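Long-range contacts in hypothetical membrane spanning protein (Thermus thermophilus, PDB 2VPZ), which probably serves as the quinone-binding membrane subunit of a polysulfide reductase, being an integral membrane protein of the NrfD family: residues 37-41 and 113-118; 47-51 and 105-109; 98-103 and 119-123. All coordinates share one frame; numbering follows the deposited sequence.

Interaction 1. Residues 37-41 and 113-118; sequences LLHLK and QRALAW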
ATOM      1  N   LEU C  37     -55.780 -10.846  -8.851  1.00 55.64           N
ATOM      2  CA  LEU C  37     -55.970 -12.162  -9.454  1.00 55.26           C
ATOM      3  C   LEU C  37     -57.445 -12.642  -9.321  1.00 56.08           C
ATOM      4  O   LEU C  37     -57.919 -13.448 -10.128  1.00 56.14           O
ATOM      5  CB  LEU C  37     -55.009 -13.213  -8.832  1.00 54.34           C
ATOM      6  CG  LEU C  37     -53.481 -13.116  -9.076  1.00 53.13           C
ATOM      7  CD1 LEU C  37     -52.734 -14.267  -8.381  1.00 52.37           C
ATOM      8  CD2 LEU C  37     -53.182 -13.136 -10.581  1.00 52.02           C
ATOM      9  N   LEU C  38     -58.150 -12.165  -8.294  1.00 56.48           N
ATOM     10  CA  LEU C  38     -59.564 -12.519  -8.058  1.00 56.52           C
ATOM     11  C   LEU C  38     -60.447 -11.746  -9.050  1.00 57.11           C
ATOM     12  O   LEU C  38     -61.301 -12.329  -9.715  1.00 57.35           O
ATOM     13  CB  LEU C  38     -60.006 -12.295  -6.599  1.00 56.08           C
ATOM     14  CG  LEU C  38     -59.557 -13.370  -5.582  1.00 55.53           C
ATOM     15  CD1 LEU C  38     -59.811 -12.896  -4.139  1.00 55.66           C
ATOM     16  CD2 LEU C  38     -60.273 -14.708  -5.859  1.00 55.34           C
ATOM     17  N   HIS C  39     -60.241 -10.439  -9.147  1.00 57.87           N
ATOM     18  CA  HIS C  39     -60.987  -9.649 -10.123  1.00 59.62           C
ATOM     19  C   HIS C  39     -60.761 -10.243 -11.516  1.00 61.34           C
ATOM     20  O   HIS C  39     -61.666 -10.224 -12.362  1.00 62.21           O
ATOM     21  CB  HIS C  39     -60.563  -8.177 -10.141  1.00 60.04           C
ATOM     22  CG  HIS C  39     -61.325  -7.275  -9.255  1.00 61.40           C
ATOM     23  ND1 HIS C  39     -60.972  -7.055  -7.956  1.00 62.38           N
ATOM     24  CD2 HIS C  39     -62.464  -6.611  -9.452  1.00 62.00           C
ATOM     25  CE1 HIS C  39     -61.877  -6.298  -7.381  1.00 62.44           C
ATOM     26  NE2 HIS C  39     -62.798  -6.014  -8.275  1.00 62.66           N
ATOM     27  N   LEU C  40     -59.568 -10.776 -11.746  1.00 62.11           N
ATOM     28  CA  LEU C  40     -59.219 -11.342 -13.043  1.00 62.53           C
ATOM     29  C   LEU C  40     -59.905 -12.702 -13.367  1.00 62.99           C
ATOM     30  O   LEU C  40     -60.159 -12.990 -14.532  1.00 62.37           O
ATOM     31  CB  LEU C  40     -57.676 -11.346 -13.245  1.00 62.92           C
ATOM     32  CG  LEU C  40     -56.953 -10.387 -14.255  1.00 63.04           C
ATOM     33  CD1 LEU C  40     -57.790  -9.118 -14.491  1.00 63.51           C
ATOM     34  CD2 LEU C  40     -55.525 -10.033 -13.757  1.00 63.25           C
ATOM     35  N   LYS C  41     -60.202 -13.533 -12.363  1.00 63.71           N
ATOM     36  CA  LYS C  41     -60.938 -14.802 -12.594  1.00 64.75           C
ATOM     37  C   LYS C  41     -62.446 -14.479 -12.581  1.00 64.69           C
ATOM     38  O   LYS C  41     -63.276 -15.358 -12.786  1.00 64.89           O
ATOM     39  CB  LYS C  41     -60.728 -15.855 -11.484  1.00 65.26           C
ATOM     40  CG  LYS C  41     -59.313 -16.283 -11.181  1.00 66.99           C
ATOM     41  CD  LYS C  41     -58.691 -17.083 -12.334  1.00 68.25           C
ATOM     42  CE  LYS C  41     -57.320 -17.700 -11.979  1.00 68.72           C
ATOM     43  NZ  LYS C  41     -57.196 -19.155 -12.370  1.00 69.73           N
ATOM     44  N   GLN C 113     -62.617  -1.454 -15.439  1.00 94.15           N
ATOM     45  CA  GLN C 113     -62.598  -2.714 -14.580  1.00 92.64           C
ATOM     46  C   GLN C 113     -61.767  -4.029 -14.742  1.00 91.75           C
ATOM     47  O   GLN C 113     -61.981  -4.984 -13.979  1.00 92.11           O
ATOM     48  CB  GLN C 113     -63.983  -3.271 -14.326  1.00 92.64           C
ATOM     49  CG  GLN C 113     -64.959  -2.530 -13.405  1.00 92.82           C
ATOM     50  CD  GLN C 113     -64.743  -2.738 -11.885  1.00 92.26           C
ATOM     51  OE1 GLN C 113     -64.777  -3.870 -11.382  1.00 92.30           O
ATOM     52  NE2 GLN C 113     -64.562  -1.633 -11.155  1.00 90.77           N
ATOM     53  N   ARG C 114     -60.979  -4.137 -15.817  1.00 90.05           N
ATOM     54  CA  ARG C 114     -60.150  -5.330 -16.075  1.00 88.77           C
ATOM     55  C   ARG C 114     -58.817  -4.579 -16.256  1.00 86.86           C
ATOM     56  O   ARG C 114     -57.762  -5.006 -15.750  1.00 87.50           O
ATOM     57  CB  ARG C 114     -60.569  -6.032 -17.384  1.00 89.73           C
ATOM     58  CG  ARG C 114     -59.910  -7.408 -17.649  1.00 91.07           C
ATOM     59  CD  ARG C 114     -60.720  -8.547 -17.118  1.00 92.91           C
ATOM     60  NE  ARG C 114     -60.157  -9.913 -17.571  1.00 95.17           N
ATOM     61  CZ  ARG C 114     -60.690 -11.228 -17.130  1.00 96.56           C
ATOM     62  NH1 ARG C 114     -61.800 -11.214 -16.222  1.00 97.35           N
ATOM     63  NH2 ARG C 114     -60.133 -12.337 -17.488  1.00 97.44           N
ATOM     64  N   ALA C 115     -58.915  -3.433 -16.936  1.00 83.80           N
ATOM     65  CA  ALA C 115     -57.824  -2.484 -17.226  1.00 80.70           C
ATOM     66  C   ALA C 115     -57.343  -1.799 -15.929  1.00 78.35           C
ATOM     67  O   ALA C 115     -56.263  -1.164 -15.875  1.00 79.26           O
ATOM     68  CB  ALA C 115     -58.278  -1.446 -18.277  1.00 80.83           C
ATOM     69  N   LEU C 116     -58.179  -1.924 -14.900  1.00 75.49           N
ATOM     70  CA  LEU C 116     -57.921  -1.462 -13.533  1.00 72.27           C
ATOM     71  C   LEU C 116     -57.442  -2.719 -12.749  1.00 70.57           C
ATOM     72  O   LEU C 116     -56.650  -2.590 -11.824  1.00 71.65           O
ATOM     73  CB  LEU C 116     -59.156  -0.833 -12.846  1.00 71.27           C
ATOM     74  CG  LEU C 116     -59.668   0.535 -13.359  1.00 70.68           C
ATOM     75  CD1 LEU C 116     -60.872   1.059 -12.522  1.00 70.88           C
ATOM     76  CD2 LEU C 116     -58.509   1.556 -13.349  1.00 70.12           C
ATOM     77  N   ALA C 117     -57.894  -3.921 -13.100  1.00 67.40           N
ATOM     78  CA  ALA C 117     -57.429  -5.147 -12.415  1.00 64.78           C
ATOM     79  C   ALA C 117     -55.986  -5.578 -12.823  1.00 63.25           C
ATOM     80  O   ALA C 117     -55.298  -6.247 -12.043  1.00 62.43           O
ATOM     81  CB  ALA C 117     -58.418  -6.328 -12.605  1.00 65.23           C
ATOM     82  N   TRP C 118     -55.551  -5.228 -14.043  1.00 61.44           N
ATOM     83  CA  TRP C 118     -54.191  -5.522 -14.554  1.00 59.44           C
ATOM     84  C   TRP C 118     -53.231  -4.488 -13.944  1.00 59.13           C
ATOM     85  O   TRP C 118     -52.070  -4.798 -13.650  1.00 59.74           O
ATOM     86  CB  TRP C 118     -54.116  -5.461 -16.090  1.00 57.80           C
ATOM     87  CG  TRP C 118     -54.517  -6.734 -16.803  1.00 57.03           C
ATOM     88  CD1 TRP C 118     -55.623  -6.920 -17.598  1.00 56.34           C
ATOM     89  CD2 TRP C 118     -53.818  -8.000 -16.796  1.00 55.48           C
ATOM     90  NE1 TRP C 118     -55.644  -8.208 -18.081  1.00 55.07           N
ATOM     91  CE2 TRP C 118     -54.555  -8.893 -17.609  1.00 54.54           C
ATOM     92  CE3 TRP C 118     -52.642  -8.463 -16.183  1.00 54.36           C
ATOM     93  CZ2 TRP C 118     -54.157 -10.237 -17.825  1.00 54.11           C
ATOM     94  CZ3 TRP C 118     -52.236  -9.810 -16.394  1.00 53.61           C
ATOM     95  CH2 TRP C 118     -52.999 -10.671 -17.213  1.00 53.59           C
TER

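Interaction 2. Residues 47-51 and 105-109; sequences RRYTL and LLYLG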
ATOM      1  N   ARG C  47     -64.237  -8.436  -4.269  1.00 68.49           N
ATOM      2  CA  ARG C  47     -64.649  -7.168  -3.680  1.00 69.01           C
ATOM      3  C   ARG C  47     -64.168  -6.826  -2.272  1.00 68.93           C
ATOM      4  O   ARG C  47     -63.770  -5.688  -1.985  1.00 69.44           O
ATOM      5  CB  ARG C  47     -66.167  -7.036  -3.781  1.00 70.31           C
ATOM      6  CG  ARG C  47     -66.676  -6.557  -5.133  1.00 72.11           C
ATOM      7  CD  ARG C  47     -66.719  -5.028  -5.137  1.00 73.02           C
ATOM      8  NE  ARG C  47     -67.544  -4.490  -4.052  1.00 72.87           N
ATOM      9  CZ  ARG C  47     -67.958  -3.236  -3.968  1.00 72.99           C
ATOM     10  NH1 ARG C  47     -67.614  -2.393  -4.929  1.00 72.42           N
ATOM     11  NH2 ARG C  47     -68.710  -2.816  -2.953  1.00 73.06           N
ATOM     12  N   ARG C  48     -64.235  -7.809  -1.394  1.00 68.19           N
ATOM     13  CA  ARG C  48     -63.807  -7.630  -0.027  1.00 67.44           C
ATOM     14  C   ARG C  48     -62.285  -7.817   0.078  1.00 65.80           C
ATOM     15  O   ARG C  48     -61.666  -7.291   0.993  1.00 66.18           O
ATOM     16  CB  ARG C  48     -64.537  -8.591   0.913  1.00 68.84           C
ATOM     17  CG  ARG C  48     -64.158 -10.035   0.707  1.00 70.76           C
ATOM     18  CD  ARG C  48     -65.060 -10.947   1.495  1.00 73.19           C
ATOM     19  NE  ARG C  48     -64.493 -11.340   2.775  1.00 75.67           N
ATOM     20  CZ  ARG C  48     -64.149 -12.585   3.075  1.00 77.25           C
ATOM     21  NH1 ARG C  48     -64.328 -13.534   2.172  1.00 76.89           N
ATOM     22  NH2 ARG C  48     -63.630 -12.870   4.262  1.00 77.93           N
ATOM     23  N   TYR C  49     -61.664  -8.557  -0.837  1.00 63.95           N
ATOM     24  CA  TYR C  49     -60.206  -8.661  -0.768  1.00 62.61           C
ATOM     25  C   TYR C  49     -59.614  -7.292  -1.160  1.00 62.65           C
ATOM     26  O   TYR C  49     -58.547  -6.900  -0.692  1.00 62.79           O
ATOM     27  CB  TYR C  49     -59.625  -9.801  -1.620  1.00 60.89           C
ATOM     28  CG  TYR C  49     -59.522 -11.098  -0.827  1.00 59.05           C
ATOM     29  CD1 TYR C  49     -60.597 -11.992  -0.771  1.00 57.76           C
ATOM     30  CD2 TYR C  49     -58.385 -11.384  -0.068  1.00 57.78           C
ATOM     31  CE1 TYR C  49     -60.545 -13.135   0.026  1.00 56.75           C
ATOM     32  CE2 TYR C  49     -58.318 -12.521   0.736  1.00 57.08           C
ATOM     33  CZ  TYR C  49     -59.404 -13.398   0.781  1.00 56.86           C
ATOM     34  OH  TYR C  49     -59.349 -14.529   1.565  1.00 55.72           O
ATOM     35  N   THR C  50     -60.342  -6.547  -1.980  1.00 62.06           N
ATOM     36  CA  THR C  50     -59.916  -5.229  -2.384  1.00 62.26           C
ATOM     37  C   THR C  50     -60.054  -4.240  -1.191  1.00 62.21           C
ATOM     38  O   THR C  50     -59.182  -3.382  -0.954  1.00 61.74           O
ATOM     39  CB  THR C  50     -60.717  -4.749  -3.640  1.00 62.36           C
ATOM     40  OG1 THR C  50     -60.667  -5.755  -4.644  1.00 62.58           O
ATOM     41  CG2 THR C  50     -60.145  -3.426  -4.184  1.00 62.23           C
ATOM     42  N   LEU C  51     -61.115  -4.375  -0.394  1.00 62.32           N
ATOM     43  CA  LEU C  51     -61.288  -3.503   0.773  1.00 62.89           C
ATOM     44  C   LEU C  51     -60.066  -3.631   1.727  1.00 63.29           C
ATOM     45  O   LEU C  51     -59.515  -2.615   2.164  1.00 63.98           O
ATOM     46  CB  LEU C  51     -62.593  -3.781   1.574  1.00 62.35           C
ATOM     47  CG  LEU C  51     -62.773  -2.916   2.846  1.00 62.38           C
ATOM     48  CD1 LEU C  51     -62.909  -1.407   2.490  1.00 62.30           C
ATOM     49  CD2 LEU C  51     -63.998  -3.376   3.667  1.00 61.48           C
ATOM     50  N   LEU C 105     -60.947   2.844  -7.025  1.00 74.56           N
ATOM     51  CA  LEU C 105     -61.938   2.886  -8.121  1.00 75.68           C
ATOM     52  C   LEU C 105     -62.651   1.519  -8.347  1.00 76.39           C
ATOM     53  O   LEU C 105     -63.842   1.474  -8.716  1.00 77.15           O
ATOM     54  CB  LEU C 105     -61.292   3.404  -9.438  1.00 75.08           C
ATOM     55  CG  LEU C 105     -60.380   4.649  -9.358  1.00 74.66           C
ATOM     56  CD1 LEU C 105     -58.897   4.260  -9.568  1.00 74.59           C
ATOM     57  CD2 LEU C 105     -60.796   5.706 -10.393  1.00 74.05           C
ATOM     58  N   LEU C 106     -61.924   0.423  -8.124  1.00 76.65           N
ATOM     59  CA  LEU C 106     -62.432  -0.950  -8.241  1.00 77.55           C
ATOM     60  C   LEU C 106     -63.572  -1.156  -7.227  1.00 78.61           C
ATOM     61  O   LEU C 106     -64.623  -1.759  -7.521  1.00 78.79           O
ATOM     62  CB  LEU C 106     -61.294  -1.991  -8.000  1.00 76.91           C
ATOM     63  CG  LEU C 106     -60.292  -2.241  -9.153  1.00 77.06           C
ATOM     64  CD1 LEU C 106     -59.110  -3.134  -8.710  1.00 76.74           C
ATOM     65  CD2 LEU C 106     -61.025  -2.876 -10.359  1.00 77.26           C
ATOM     66  N   TYR C 107     -63.365  -0.624  -6.035  1.00 79.95           N
ATOM     67  CA  TYR C 107     -64.334  -0.690  -4.950  1.00 81.89           C
ATOM     68  C   TYR C 107     -65.606   0.152  -5.240  1.00 83.55           C
ATOM     69  O   TYR C 107     -66.726  -0.221  -4.878  1.00 84.23           O
ATOM     70  CB  TYR C 107     -63.696  -0.238  -3.637  1.00 80.80           C
ATOM     71  CG  TYR C 107     -64.432  -0.793  -2.467  1.00 80.15           C
ATOM     72  CD1 TYR C 107     -64.460  -2.175  -2.239  1.00 80.06           C
ATOM     73  CD2 TYR C 107     -65.204   0.029  -1.635  1.00 79.93           C
ATOM     74  CE1 TYR C 107     -65.227  -2.727  -1.232  1.00 80.50           C
ATOM     75  CE2 TYR C 107     -65.979  -0.503  -0.614  1.00 79.98           C
ATOM     76  CZ  TYR C 107     -65.993  -1.893  -0.406  1.00 80.53           C
ATOM     77  OH  TYR C 107     -66.777  -2.424   0.578  1.00 81.28           O
ATOM     78  N   LEU C 108     -65.405   1.288  -5.910  1.00 85.25           N
ATOM     79  CA  LEU C 108     -66.458   2.245  -6.290  1.00 87.50           C
ATOM     80  C   LEU C 108     -66.986   2.091  -7.705  1.00 89.11           C
ATOM     81  O   LEU C 108     -67.641   3.004  -8.199  1.00 89.27           O
ATOM     82  CB  LEU C 108     -65.978   3.696  -6.110  1.00 87.46           C
ATOM     83  CG  LEU C 108     -66.018   4.410  -4.758  1.00 87.15           C
ATOM     84  CD1 LEU C 108     -65.611   3.428  -3.659  1.00 86.81           C
ATOM     85  CD2 LEU C 108     -65.109   5.659  -4.761  1.00 87.33           C
ATOM     86  N   GLY C 109     -66.667   0.984  -8.367  1.00 90.64           N
ATOM     87  CA  GLY C 109     -67.091   0.782  -9.744  1.00 93.08           C
ATOM     88  C   GLY C 109     -67.145   2.053 -10.581  1.00 94.89           C
ATOM     89  O   GLY C 109     -68.231   2.462 -11.026  1.00 95.23           O
TER

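Interaction 3. Residues 98-103 and 119-123; sequences LGFLTG and ALLVF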
ATOM      1  N   LEU C  98     -50.404   4.504  -5.896  1.00 59.28           N
ATOM      2  CA  LEU C  98     -51.204   4.268  -7.122  1.00 59.92           C
ATOM      3  C   LEU C  98     -52.039   2.963  -6.978  1.00 60.50           C
ATOM      4  O   LEU C  98     -53.155   2.870  -7.499  1.00 60.76           O
ATOM      5  CB  LEU C  98     -50.342   4.187  -8.413  1.00 59.12           C
ATOM      6  CG  LEU C  98     -49.512   5.404  -8.867  1.00 58.58           C
ATOM      7  CD1 LEU C  98     -48.345   4.974  -9.782  1.00 57.69           C
ATOM      8  CD2 LEU C  98     -50.402   6.452  -9.560  1.00 58.11           C
ATOM      9  N   GLY C  99     -51.499   1.962  -6.289  1.00 60.64           N
ATOM     10  CA  GLY C  99     -52.215   0.725  -6.055  1.00 60.89           C
ATOM     11  C   GLY C  99     -53.432   0.924  -5.152  1.00 61.76           C
ATOM     12  O   GLY C  99     -54.380   0.130  -5.170  1.00 62.27           O
ATOM     13  N   PHE C 100     -53.419   2.001  -4.373  1.00 62.07           N
ATOM     14  CA  PHE C 100     -54.505   2.367  -3.440  1.00 62.91           C
ATOM     15  C   PHE C 100     -55.605   3.174  -4.178  1.00 64.07           C
ATOM     16  O   PHE C 100     -56.787   3.143  -3.778  1.00 64.54           O
ATOM     17  CB  PHE C 100     -53.929   3.136  -2.231  1.00 61.86           C
ATOM     18  CG  PHE C 100     -54.953   3.542  -1.175  1.00 61.25           C
ATOM     19  CD1 PHE C 100     -55.180   2.751  -0.042  1.00 60.68           C
ATOM     20  CD2 PHE C 100     -55.661   4.736  -1.308  1.00 60.61           C
ATOM     21  CE1 PHE C 100     -56.100   3.146   0.949  1.00 60.49           C
ATOM     22  CE2 PHE C 100     -56.588   5.149  -0.329  1.00 61.24           C
ATOM     23  CZ  PHE C 100     -56.805   4.352   0.802  1.00 61.03           C
ATOM     24  N   LEU C 101     -55.234   3.905  -5.235  1.00 64.84           N
ATOM     25  CA  LEU C 101     -56.198   4.642  -6.083  1.00 65.77           C
ATOM     26  C   LEU C 101     -56.857   3.583  -6.980  1.00 66.52           C
ATOM     27  O   LEU C 101     -58.096   3.479  -7.046  1.00 66.95           O
ATOM     28  CB  LEU C 101     -55.538   5.706  -7.002  1.00 65.49           C
ATOM     29  CG  LEU C 101     -54.636   6.818  -6.463  1.00 66.18           C
ATOM     30  CD1 LEU C 101     -54.169   7.736  -7.614  1.00 66.64           C
ATOM     31  CD2 LEU C 101     -55.363   7.636  -5.377  1.00 66.22           C
ATOM     32  N   THR C 102     -56.033   2.813  -7.682  1.00 67.13           N
ATOM     33  CA  THR C 102     -56.488   1.740  -8.584  1.00 67.55           C
ATOM     34  C   THR C 102     -57.491   0.829  -7.851  1.00 68.38           C
ATOM     35  O   THR C 102     -58.550   0.517  -8.394  1.00 68.54           O
ATOM     36  CB  THR C 102     -55.300   0.864  -9.162  1.00 66.63           C
ATOM     37  OG1 THR C 102     -54.398   1.691  -9.892  1.00 67.36           O
ATOM     38  CG2 THR C 102     -55.841  -0.255 -10.100  1.00 65.24           C
ATOM     39  N   GLY C 103     -57.169   0.422  -6.626  1.00 69.37           N
ATOM     40  CA  GLY C 103     -58.064  -0.391  -5.819  1.00 70.38           C
ATOM     41  C   GLY C 103     -59.216   0.407  -5.197  1.00 70.92           C
ATOM     42  O   GLY C 103     -60.187  -0.168  -4.678  1.00 70.82           O
ATOM     43  N   ALA C 119     -53.730  -3.261 -13.793  1.00 57.74           N
ATOM     44  CA  ALA C 119     -52.980  -2.173 -13.152  1.00 56.75           C
ATOM     45  C   ALA C 119     -52.714  -2.613 -11.691  1.00 56.43           C
ATOM     46  O   ALA C 119     -51.560  -2.600 -11.253  1.00 56.56           O
ATOM     47  CB  ALA C 119     -53.777  -0.837 -13.155  1.00 55.97           C
ATOM     48  N   LEU C 120     -53.766  -2.993 -10.957  1.00 55.65           N
ATOM     49  CA  LEU C 120     -53.580  -3.442  -9.571  1.00 54.99           C
ATOM     50  C   LEU C 120     -52.593  -4.591  -9.599  1.00 55.60           C
ATOM     51  O   LEU C 120     -51.771  -4.752  -8.692  1.00 56.68           O
ATOM     52  CB  LEU C 120     -54.886  -3.908  -8.866  1.00 54.49           C
ATOM     53  CG  LEU C 120     -54.705  -4.147  -7.338  1.00 53.66           C
ATOM     54  CD1 LEU C 120     -54.303  -2.825  -6.635  1.00 53.75           C
ATOM     55  CD2 LEU C 120     -55.989  -4.724  -6.720  1.00 53.15           C
ATOM     56  N   LEU C 121     -52.618  -5.405 -10.654  1.00 54.85           N
ATOM     57  CA  LEU C 121     -51.641  -6.499 -10.699  1.00 53.82           C
ATOM     58  C   LEU C 121     -50.195  -5.974 -10.785  1.00 53.65           C
ATOM     59  O   LEU C 121     -49.324  -6.473 -10.078  1.00 53.49           O
ATOM     60  CB  LEU C 121     -51.866  -7.476 -11.851  1.00 52.76           C
ATOM     61  CG  LEU C 121     -50.836  -8.630 -11.722  1.00 52.01           C
ATOM     62  CD1 LEU C 121     -51.533  -9.908 -11.230  1.00 52.91           C
ATOM     63  CD2 LEU C 121     -50.102  -8.877 -13.050  1.00 51.99           C
ATOM     64  N   VAL C 122     -49.934  -4.999 -11.649  1.00 53.57           N
ATOM     65  CA  VAL C 122     -48.584  -4.468 -11.806  1.00 53.77           C
ATOM     66  C   VAL C 122     -48.063  -3.647 -10.608  1.00 54.42           C
ATOM     67  O   VAL C 122     -46.867  -3.708 -10.279  1.00 54.19           O
ATOM     68  CB  VAL C 122     -48.443  -3.606 -13.110  1.00 54.15           C
ATOM     69  CG1 VAL C 122     -47.244  -2.643 -12.964  1.00 53.45           C
ATOM     70  CG2 VAL C 122     -48.268  -4.519 -14.351  1.00 54.36           C
ATOM     71  N   PHE C 123     -48.941  -2.880  -9.956  1.00 54.15           N
ATOM     72  CA  PHE C 123     -48.555  -2.064  -8.793  1.00 53.34           C
ATOM     73  C   PHE C 123     -48.336  -2.927  -7.555  1.00 52.73           C
ATOM     74  O   PHE C 123     -47.555  -2.566  -6.669  1.00 53.06           O
ATOM     75  CB  PHE C 123     -49.582  -0.967  -8.499  1.00 52.61           C
ATOM     76  CG  PHE C 123     -49.754   0.034  -9.607  1.00 53.03           C
ATOM     77  CD1 PHE C 123     -51.008   0.563  -9.911  1.00 53.10           C
ATOM     78  CD2 PHE C 123     -48.660   0.408 -10.383  1.00 53.38           C
ATOM     79  CE1 PHE C 123     -51.171   1.449 -10.976  1.00 53.31           C
ATOM     80  CE2 PHE C 123     -48.800   1.294 -11.452  1.00 53.17           C
ATOM     81  CZ  PHE C 123     -50.063   1.813 -11.754  1.00 52.89           C
TER

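Interaction 1. Residues 37-41 and 113-118
Leu40 meets three residues of the 113-118 segment at once, a compact example of one branched side chain joining two helix ends. Its two methyls divide the work. CD1 presses on the methyl of Ala117, with Leu40 CD1 and Ala117 CB 3.4 Å apart, while CD2 stands over the indole of Trp118. There it makes a CH-pi contact, Leu40 CD2 lying 3.9 Å from the centroid of the Trp118 six-membered ring and only 7° off the ring normal. The leucine side chain and the indole cross at about a right angle. Leu40 pays for this double reach with a first torsion far from a staggered value, chi1 -109°.

Arg114 also comes over Leu40. With CG anti to the backbone N (chi1 -171°) and a bend at the next bond, its chain passes Leu40 CD1, 4.0 Å from Arg114 NE. The guanidinium then lays one face on the backbone carbonyl: Leu40 O is 3.0 Å from both Arg114 NH1 and Arg114 NH2, but the angles are too poor for hydrogen bonds. The attraction is probably electrostatic, between a positive group and the carbonyl end of a helix.

Next to it, His39 adds its CB, 3.8 Å from Ala117 CB, and its ring approaches the Gln113 amide oxygen obliquely. The second shell helps position the histidine: His39 ND1 is hydrogen-bonded to Ala35 O, and its side chain also touches Ala46, Thr50 and Leu106. Within the 113-118 segment, Trp118 N is hydrogen-bonded to Arg114 O as helix 117-136 begins. The end of helix 16-41 thus packs beside the start of helix 117-136, as expected at the surface of a polytopic transmembrane helix bundle.

Interaction 2. Residues 47-51 and 105-109
Leu106 opens the contact by placing its CB against the methyl of Thr50, 4.2 Å between Leu106 CB and Thr50 CG2. The threonine hydroxyl is turned to its own helix, where it is hydrogen-bonded to Ala46 O.

Tyr107 does most of the rest. Its ring is caught between two side chains of helix 46-65. On one face lies the Arg47 guanidinium, a flat cation-pi stack with centres 4.2 Å apart and planes at 12°, in which Arg47 NH2 sits above the rim near CZ. Over the opposite face, toward the rim, lies Leu51 CD1; Leu51 CB comes within 4.0 Å of Tyr107 CE1. The ring edge meets the backbone too, Tyr107 CE1 pointing at Arg47 O from 3.4 Å. Bends at the second and third torsions of Arg47 fold its chain back over the ring. They also bring NH1 to Tyr107 O, although the modelled separation of 2.3 Å is too short to be trusted in detail. A leucine in place of Tyr107 would probably leave the guanidinium without its aromatic platform and freer to turn.

Helix 88-107 ends here alongside the start of helix 46-65. Helix 16-41 covers Thr50 through Ala35 and His39, and Gln113 and Leu116, just ahead of helix 117-136, close over Leu106.

Interaction 3. Residues 98-103 and 119-123
Leu98 lies over one face of the Phe123 ring: its CB is 4.0 Å from the ring centroid and 17° off the normal, a CH-pi contact set toward the rim. Farther out, Leu98 CD1 reaches CE2 and CZ of the same ring.

Gly99, having no side chain, lets Phe123 CB come within 4.0 Å of Gly99 CA, and Leu120 CD1 rests 3.3 Å from Gly99 O. With Gly103 four residues on, the sequence has the GxxxG spacing frequent in transmembrane helices. The two segments belong to consecutive helices packed antiparallel as a helical hairpin, their axes 9.1 Å apart at an angle of 159°.

Thr102 splits its branches between two tasks. CG2, anti to the backbone N, faces the other helix and sits 3.7 Å from Ala119 CB. OG1 donates back to Leu98 O over 2.9 Å, arriving above the carbonyl plane while Thr102 N binds the same oxygen from the other face. The hydroxyl is thereby satisfied within its own helix, even as OG1 borders the ring edge 3.4 Å from Phe123 CE1. Gly103 follows, with its backbone beside Leu120 CD1.

How the interactions relate
Three contacts among four helices show how neighbouring interfaces share residues. Their centres lie 10 to 11 Å apart. Interaction 2 is nested within the loop closed by interaction 1, and the two touch where His39 CE1 packs 3.0 Å from Thr50 OG1. Interaction 3 shares helix 117-136 with interaction 1 and helix 88-107 with interaction 2. It touches the latter through Thr50 CG2 and Gly103 O, 3.3 Å apart. Interactions 1 and 2 lie away from the known ligand sites. In interaction 3 the Phe123 side chain is about 10 Å from that of Tyr130, a quinone-binding residue on the same helix, so helix 117-136 runs on from this contact to a residue of the quinone site.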